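Local coordinates for protein methyltransferase (Thermus thermophilus, PDB 1WS6) that is probably an S-adenosylmethionine-dependent methyltransferase with a Rossmann-like fold, whose substrate is not established, at residues G56-A59 against A60-W64. Sequence-based numbering, arbitrary orientation.
Sequences GLEA and ASEGW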
loop_
_atom_site.group_PDB
_atom_site.type_symbol
_atom_site.label_atom_id
_atom_site.label_comp_id
_atom_site.label_asym_id
_atom_site.label_seq_id
_atom_site.Cartn_x
_atom_site.Cartn_y
_atom_site.Cartn_z
ATOM N N GLY A 56 -0.784 -2.909 3.487
ATOM C CA GLY A 56 0.076 -4.012 3.093
ATOM C C GLY A 56 -0.255 -5.333 3.791
ATOM O O GLY A 56 -0.123 -6.411 3.199
ATOM N N LEU A 57 -0.663 -5.264 5.054
ATOM C CA LEU A 57 -1.005 -6.478 5.782
ATOM C C LEU A 57 -2.350 -7.018 5.303
ATOM O O LEU A 57 -2.603 -8.230 5.348
ATOM C CB LEU A 57 -1.044 -6.210 7.286
ATOM C CG LEU A 57 0.339 -5.974 7.904
ATOM C CD1 LEU A 57 0.216 -5.679 9.399
ATOM C CD2 LEU A 57 1.199 -7.215 7.679
ATOM N N GLU A 58 -3.213 -6.111 4.847
ATOM C CA GLU A 58 -4.516 -6.511 4.344
ATOM C C GLU A 58 -4.268 -7.339 3.087
ATOM O O GLU A 58 -4.897 -8.372 2.876
ATOM C CB GLU A 58 -5.355 -5.280 4.011
ATOM C CG GLU A 58 -6.743 -5.587 3.466
ATOM C CD GLU A 58 -7.680 -6.168 4.516
ATOM O OE1 GLU A 58 -7.664 -5.684 5.669
ATOM O OE2 GLU A 58 -8.444 -7.097 4.186
ATOM N N ALA A 59 -3.340 -6.885 2.254
ATOM C CA ALA A 59 -3.010 -7.607 1.030
ATOM C C ALA A 59 -2.470 -8.991 1.388
ATOM O O ALA A 59 -2.873 -9.994 0.799
ATOM C CB ALA A 59 -1.965 -6.830 0.214
ATOM N N ALA A 60 -1.562 -9.038 2.357
ATOM C CA ALA A 60 -0.979 -10.301 2.777
ATOM C C ALA A 60 -2.066 -11.238 3.259
ATOM O O ALA A 60 -2.092 -12.412 2.900
ATOM C CB ALA A 60 0.027 -10.069 3.879
ATOM N N SER A 61 -2.975 -10.712 4.067
ATOM C CA SER A 61 -4.060 -11.512 4.603
ATOM C C SER A 61 -4.957 -12.037 3.501
ATOM O O SER A 61 -5.622 -13.056 3.665
ATOM C CB SER A 61 -4.900 -10.686 5.577
ATOM O OG SER A 61 -5.994 -11.443 6.066
ATOM N N GLU A 62 -4.975 -11.345 2.372
ATOM C CA GLU A 62 -5.840 -11.765 1.290
ATOM C C GLU A 62 -5.166 -12.587 0.213
ATOM O O GLU A 62 -5.713 -12.758 -0.870
ATOM C CB GLU A 62 -6.559 -10.550 0.690
ATOM C CG GLU A 62 -7.662 -10.035 1.609
ATOM C CD GLU A 62 -8.447 -8.873 1.033
ATOM O OE1 GLU A 62 -8.819 -8.912 -0.163
ATOM O OE2 GLU A 62 -8.713 -7.922 1.798
ATOM N N GLY A 63 -3.984 -13.106 0.520
ATOM C CA GLY A 63 -3.287 -13.946 -0.435
ATOM C C GLY A 63 -2.230 -13.314 -1.319
ATOM O O GLY A 63 -1.680 -13.988 -2.189
ATOM N N TRP A 64 -1.944 -12.032 -1.125
ATOM C CA TRP A 64 -0.915 -11.368 -1.922
ATOM C C TRP A 64 0.444 -11.605 -1.289
ATOM O O TRP A 64 0.534 -11.863 -0.092
ATOM C CB TRP A 64 -1.143 -9.861 -1.968
ATOM C CG TRP A 64 -2.353 -9.453 -2.704
ATOM C CD1 TRP A 64 -3.631 -9.407 -2.231
ATOM C CD2 TRP A 64 -2.414 -9.079 -4.077
ATOM N NE1 TRP A 64 -4.491 -9.023 -3.237
ATOM C CE2 TRP A 64 -3.764 -8.820 -4.381
ATOM C CE3 TRP A 64 -1.459 -8.945 -5.084
ATOM C CZ2 TRP A 64 -4.177 -8.435 -5.651
ATOM C CZ3 TRP A 64 -1.871 -8.564 -6.339
ATOM C CH2 TRP A 64 -3.216 -8.314 -6.615
#
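W64 N donates to A59 O at 3.0 Å, the bond that closes the end of helix 54-61. E62 N reaches the same oxygen, also 3.0 Å away but by the more bent bond of the two, so one carbonyl takes two donors, which approach from opposite faces of its plane. With CG anti to its carbonyl carbon (chi1 -67°), W64 brings its indole edge to this oxygen, CD1 lying 3.2 Å from A59 O in the plane of the ring. W64 CB packs 3.8 Å from A59 CB; the short alanine side chain lets it come this close. G63 makes the reversal possible: at its phi of +96° a CB would press on the carbonyl O of E62, which glycine avoids, and its N bonds to A60 O, 3.1 Å away. Upstream, regular helical bonds run from A60 N to G56 O and from S61 N to L57 O.

One turn apart, the acids E58 and E62 bring E58 OE2 and E62 OE2 to 2.5 Å, their carboxylate planes 77° apart; one group probably holds a proton. Outside partners position both: E58 OE1 accepts from L5 N and E58 OE2 from G6 N, while E62 OE1 makes a salt bridge to R36. S61 OG, hydrogen-bonded to G6 O and A9 N, ties the same N-terminal segment to the helix, and F32 of helix 25-38 packs on A59. Paired 6→1 and 5→2 bonds around a positive-phi glycine define a Schellman motif, here turning the chain from helix 54-61 into strand 65-69 within a beta-alpha-beta unit of the Rossmann-like sheet.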